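Local coordinates for Ras-associated and pleckstrin homology domains-containing protein 1 (Homo sapiens, PDB 4GN1) that mediates localized membrane signals, is implicated in regulating lamellipodial dynamics, negatively regulates cell adhesion and targets EVL and VASP to the leading edge, at residues V183-G188 against Y201-K206; V137-D142 against C221-R226. One frame throughout, in Å; residues are numbered along the deposited sequence.

Contact 1: V183-G188 against Y201-K206; sequences VNVYYG and YCLVLK. With MLI (malonate ion), chain E.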
# COMPACT_ATOMS: atom_id res chain seq x y z
N VAL A 183 3.47 3.37 -10.06
CA VAL A 183 3.40 2.07 -9.41
C VAL A 183 2.55 2.13 -8.14
O VAL A 183 2.64 3.08 -7.35
CB VAL A 183 4.79 1.44 -9.08
CG1 VAL A 183 5.65 1.30 -10.33
CG2 VAL A 183 5.52 2.22 -7.98
N ASN A 184 1.71 1.12 -7.98
CA ASN A 184 1.02 0.88 -6.74
C ASN A 184 1.87 -0.06 -5.90
O ASN A 184 2.80 -0.69 -6.42
CB ASN A 184 -0.35 0.26 -7.03
CG ASN A 184 -1.28 1.23 -7.72
OD1 ASN A 184 -1.15 2.45 -7.59
ND2 ASN A 184 -2.24 0.69 -8.46
N VAL A 185 1.58 -0.15 -4.62
CA VAL A 185 2.31 -1.01 -3.73
C VAL A 185 1.31 -2.01 -3.17
O VAL A 185 0.17 -1.66 -2.91
CB VAL A 185 3.12 -0.22 -2.64
CG1 VAL A 185 2.24 0.66 -1.75
CG2 VAL A 185 3.91 -1.16 -1.77
N TYR A 186 1.74 -3.26 -3.03
CA TYR A 186 0.85 -4.35 -2.64
C TYR A 186 1.55 -5.12 -1.54
O TYR A 186 2.76 -4.99 -1.36
CB TYR A 186 0.61 -5.30 -3.83
CG TYR A 186 0.15 -4.59 -5.09
CD1 TYR A 186 1.02 -3.76 -5.80
CD2 TYR A 186 -1.16 -4.75 -5.58
CE1 TYR A 186 0.61 -3.11 -6.93
CE2 TYR A 186 -1.58 -4.08 -6.73
CZ TYR A 186 -0.69 -3.27 -7.40
OH TYR A 186 -1.06 -2.60 -8.56
N TYR A 187 0.78 -5.93 -0.81
CA TYR A 187 1.33 -7.00 0.03
C TYR A 187 1.26 -8.31 -0.72
O TYR A 187 0.24 -8.64 -1.31
CB TYR A 187 0.53 -7.17 1.31
CG TYR A 187 0.51 -5.97 2.22
CD1 TYR A 187 1.62 -5.64 3.00
CD2 TYR A 187 -0.64 -5.16 2.32
CE1 TYR A 187 1.60 -4.55 3.85
CE2 TYR A 187 -0.67 -4.06 3.17
CZ TYR A 187 0.45 -3.76 3.93
OH TYR A 187 0.44 -2.66 4.77
N GLY A 188 2.36 -9.07 -0.69
CA GLY A 188 2.37 -10.42 -1.23
C GLY A 188 1.83 -11.39 -0.20
O GLY A 188 2.02 -11.20 1.00
N TYR A 201 7.18 -11.33 5.10
CA TYR A 201 6.95 -9.89 5.10
C TYR A 201 7.38 -9.25 3.76
O TYR A 201 8.48 -8.69 3.64
CB TYR A 201 7.58 -9.25 6.33
CG TYR A 201 7.28 -10.04 7.57
CD1 TYR A 201 5.98 -10.12 8.07
CD2 TYR A 201 8.29 -10.74 8.25
CE1 TYR A 201 5.68 -10.85 9.21
CE2 TYR A 201 8.00 -11.48 9.39
CZ TYR A 201 6.69 -11.53 9.87
OH TYR A 201 6.36 -12.25 11.01
N CYS A 202 6.50 -9.36 2.77
CA CYS A 202 6.78 -8.98 1.39
C CYS A 202 5.90 -7.87 0.84
O CYS A 202 4.67 -7.91 0.97
CB CYS A 202 6.63 -10.20 0.48
SG CYS A 202 7.91 -11.45 0.64
N LEU A 203 6.54 -6.91 0.18
CA LEU A 203 5.83 -5.88 -0.60
C LEU A 203 6.16 -5.96 -2.11
O LEU A 203 7.24 -6.41 -2.49
CB LEU A 203 6.11 -4.49 -0.05
CG LEU A 203 7.54 -3.97 -0.14
CD1 LEU A 203 7.51 -2.44 -0.16
CD2 LEU A 203 8.40 -4.45 1.01
N VAL A 204 5.22 -5.52 -2.95
CA VAL A 204 5.34 -5.65 -4.39
C VAL A 204 4.99 -4.31 -4.98
O VAL A 204 4.01 -3.68 -4.56
CB VAL A 204 4.39 -6.73 -4.99
CG1 VAL A 204 4.56 -6.86 -6.50
CG2 VAL A 204 4.60 -8.10 -4.36
N LEU A 205 5.81 -3.86 -5.93
CA LEU A 205 5.56 -2.62 -6.68
C LEU A 205 5.38 -2.96 -8.15
O LEU A 205 6.20 -3.67 -8.74
CB LEU A 205 6.71 -1.64 -6.48
CG LEU A 205 7.10 -1.37 -5.03
CD1 LEU A 205 8.59 -1.17 -4.97
CD2 LEU A 205 6.41 -0.13 -4.51
N LYS A 206 4.26 -2.53 -8.71
CA LYS A 206 3.99 -2.68 -10.15
C LYS A 206 3.03 -1.62 -10.64
O LYS A 206 2.23 -1.08 -9.88
CB LYS A 206 3.43 -4.06 -10.50
CG LYS A 206 2.04 -4.36 -9.93
CD LYS A 206 1.31 -5.40 -10.77
CE LYS A 206 -0.19 -5.33 -10.51
NZ LYS A 206 -0.75 -4.09 -11.10
C1 MLI E . -5.37 -2.53 -10.44
C2 MLI E . -5.87 -1.12 -10.08
C3 MLI E . -4.00 -2.79 -9.82
O6 MLI E . -6.04 -0.31 -11.01
O7 MLI E . -6.09 -0.79 -8.89
O8 MLI E . -3.49 -1.92 -9.10
O9 MLI E . -3.41 -3.88 -10.02
O HOH W 1 3.11 -9.34 2.88

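Contact 2: V137-D142 against C221-R226; sequences VLWLKD and CCDDVR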
# COMPACT_ATOMS: atom_id res chain seq x y z
N VAL A 137 18.51 -2.48 4.88
CA VAL A 137 18.77 -3.57 3.96
C VAL A 137 17.46 -4.32 3.79
O VAL A 137 16.60 -4.32 4.68
CB VAL A 137 19.97 -4.44 4.42
CG1 VAL A 137 20.15 -5.66 3.52
CG2 VAL A 137 21.26 -3.63 4.39
N LEU A 138 17.27 -4.89 2.60
CA LEU A 138 16.06 -5.64 2.24
C LEU A 138 16.42 -6.68 1.20
O LEU A 138 17.45 -6.56 0.54
CB LEU A 138 14.99 -4.70 1.67
CG LEU A 138 14.29 -3.68 2.57
CD1 LEU A 138 13.42 -2.75 1.75
CD2 LEU A 138 13.43 -4.39 3.60
N TRP A 139 15.59 -7.70 1.07
CA TRP A 139 15.77 -8.70 0.01
C TRP A 139 15.07 -8.32 -1.29
O TRP A 139 13.90 -7.91 -1.27
CB TRP A 139 15.26 -10.08 0.44
CG TRP A 139 15.75 -10.62 1.75
CD1 TRP A 139 15.21 -10.42 3.03
CD2 TRP A 139 16.86 -11.57 1.96
NE1 TRP A 139 15.91 -11.13 3.98
CE2 TRP A 139 16.90 -11.84 3.41
CE3 TRP A 139 17.79 -12.19 1.12
CZ2 TRP A 139 17.85 -12.69 3.97
CZ3 TRP A 139 18.75 -13.05 1.70
CH2 TRP A 139 18.78 -13.30 3.09
N LEU A 140 15.78 -8.50 -2.40
CA LEU A 140 15.23 -8.27 -3.73
C LEU A 140 15.25 -9.55 -4.54
O LEU A 140 16.31 -10.06 -4.87
CB LEU A 140 16.06 -7.21 -4.48
CG LEU A 140 15.71 -6.94 -5.95
CD1 LEU A 140 14.32 -6.32 -6.07
CD2 LEU A 140 16.74 -6.04 -6.63
N LYS A 141 14.07 -10.07 -4.87
CA LYS A 141 13.97 -11.18 -5.80
C LYS A 141 14.68 -10.92 -7.17
O LYS A 141 14.57 -9.84 -7.75
CB LYS A 141 12.50 -11.59 -6.01
CG LYS A 141 12.32 -12.94 -6.68
CD LYS A 141 10.87 -13.39 -6.85
CE LYS A 141 10.31 -13.06 -8.24
NZ LYS A 141 11.05 -13.75 -9.35
N ASP A 142 15.41 -11.93 -7.65
CA ASP A 142 16.01 -11.89 -8.99
C ASP A 142 14.93 -11.87 -10.06
O ASP A 142 13.87 -12.46 -9.86
CB ASP A 142 16.89 -13.13 -9.18
CG ASP A 142 18.15 -13.07 -8.36
OD1 ASP A 142 18.84 -12.03 -8.44
OD2 ASP A 142 18.45 -14.05 -7.64
N CYS A 221 11.40 -8.20 0.18
CA CYS A 221 11.15 -8.98 1.39
C CYS A 221 11.82 -8.32 2.59
O CYS A 221 12.99 -7.94 2.52
CB CYS A 221 11.65 -10.42 1.24
SG CYS A 221 11.31 -11.46 2.67
N CYS A 222 11.08 -8.20 3.68
CA CYS A 222 11.57 -7.49 4.84
C CYS A 222 11.90 -8.47 5.95
O CYS A 222 11.37 -9.60 5.95
CB CYS A 222 10.53 -6.50 5.32
SG CYS A 222 10.05 -5.31 4.05
N ASP A 223 12.75 -8.04 6.88
CA ASP A 223 13.19 -8.87 8.00
C ASP A 223 12.05 -9.28 8.93
O ASP A 223 12.06 -10.40 9.46
CB ASP A 223 14.29 -8.17 8.84
CG ASP A 223 15.69 -8.36 8.26
OD1 ASP A 223 16.57 -7.51 8.55
OD2 ASP A 223 15.92 -9.35 7.52
N ASP A 224 11.08 -8.38 9.11
CA ASP A 224 10.04 -8.51 10.13
C ASP A 224 8.85 -7.59 9.80
O ASP A 224 8.88 -6.87 8.80
CB ASP A 224 10.62 -8.24 11.53
CG ASP A 224 11.26 -6.87 11.65
OD1 ASP A 224 10.69 -5.89 11.15
OD2 ASP A 224 12.34 -6.76 12.26
N VAL A 225 7.81 -7.62 10.62
CA VAL A 225 6.53 -6.99 10.22
C VAL A 225 6.59 -5.47 10.37
O VAL A 225 5.86 -4.72 9.68
CB VAL A 225 5.32 -7.64 10.95
CG1 VAL A 225 5.16 -7.09 12.36
CG2 VAL A 225 4.05 -7.47 10.14
N ARG A 226 7.49 -5.02 11.25
CA ARG A 226 7.77 -3.62 11.47
C ARG A 226 8.39 -2.96 10.23
O ARG A 226 7.91 -1.94 9.75
CB ARG A 226 8.70 -3.49 12.69
CG ARG A 226 8.79 -2.11 13.32
CD ARG A 226 7.49 -1.69 14.00
NE ARG A 226 7.61 -0.33 14.54
CZ ARG A 226 7.34 0.78 13.85
NH1 ARG A 226 6.93 0.73 12.59
NH2 ARG A 226 7.50 1.97 14.44

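Contact 1: V183-G188 against Y201-K206
Y186 and K206 converge at their ends on a bound malonate, their side chains crossing at about a right angle. K206 NZ donates to Y186 OH at 3.0 Å and to malonate O9 at 2.9 Å, while Y186 OH gives its own proton to malonate O8 at 2.6 Å. N184 ND2 reaches the same O8 at 3.0 Å, so this carboxylate oxygen is gripped by two donors from one strand. A bend at the last torsion of K206 (chi4 71°) turns the ammonium toward both partners, and its CG lies 3.6 Å from Y186 CE1. R60 NH2 and N74 ND2 also hydrogen-bond the anion, which probably comes from the crystallisation liquor. Behind it the backbones form an antiparallel ladder within the beta-sheet of the PH domain: N184 pairs with K206 and Y186 with V204 through two hydrogen bonds each, and the V204 carbonyl oxygen also lies in plane at the edge of the Y186 ring. On the other face, V185 and L205 point the same way, V185 CB 3.8 Å from L205 CD2, and L203 and Y187 reach helix 225-240. At the far end G188 N donates to C202 O at 3.1 Å. A water lies within hydrogen-bonding distance of G188 O and C202 O, 2.9 Å from the latter. Strand 58-61 of the Ras-associating domain lies against N184, Y186 and V204.

Contact 2: V137-D142 against C221-R226
W139 and C221 form an antiparallel hydrogen-bonded pair that satisfies both backbone donors and both acceptors. W139 N donates to C221 O at 3.0 Å, in the carbonyl plane and nearly straight (165°); C221 N returns a bond to W139 O at 2.9 Å. The same C221 carbonyl oxygen lies in the plane of the indole at its edge, 3.4 Å from W139 CD1. With CG anti to the carbonyl carbon (chi1 -52°), W139 brings its pyrrole side along C221, and the CB atoms of the two residues pack 3.7 Å apart. C221 SG stands obliquely off the five-membered ring, 4.8 Å from its centroid, a sulfur-aromatic contact.

Two residues on, D223 presents its carboxylate almost perpendicular to the indole, at 81°. D223 OD2 remains 4.0 Å from W139 NE1, and this indole nitrogen, buried by the contact, has no hydrogen-bond partner in the model. D223 OD2 instead makes a long, weak ion pair with K150, whose ammonium also engages W139 in a cation-pi interaction. On the reverse face of the strand, L138 CD2 meets C222 SG at 3.5 Å, beside T227 and W231 of helix 225-240. The pairing thus joins strand 135-141, the first of the PH barrel, to the end of strand 218-221, just before the C-terminal helix that closes the barrel. D224 is the N-cap of that helix: its side chain caps a backbone N, OD1 bonds T227 OG1 and OD2 forms a salt bridge with K106, while R226 bonds N100 O. K141 NZ donates to D142 O and K145 O. The chemistry is uneven: the main-chain polar groups of the pair are fully matched, whereas the indole is held by apolar, sulfur and cationic neighbours, and its N-H, although near a carboxylate, has no acceptor in the model.

Contacts 1 and 2 are neighbouring pieces of the same PH domain, their centres about 11 Å apart, and contact 1 is nested along the chain inside the loop closed by contact 2. Strand 218-221 lies between strands 202-206 and 135-141 and bonds to both, L203 with L220 on one edge and W139 with C221 on the other. They also touch directly: Y201 O lies 2.7 Å from C222 N, a probable hydrogen bond, and L203 CD2 packs 3.6 Å from C222 SG. Y201 CD2 comes within 3.4 Å of D224 CA, at the start of helix 225-240. The malonate belongs to contact 1, at the end of its ladder remote from Y201, where R60 and N74 of the Ras-associating domain also bind it.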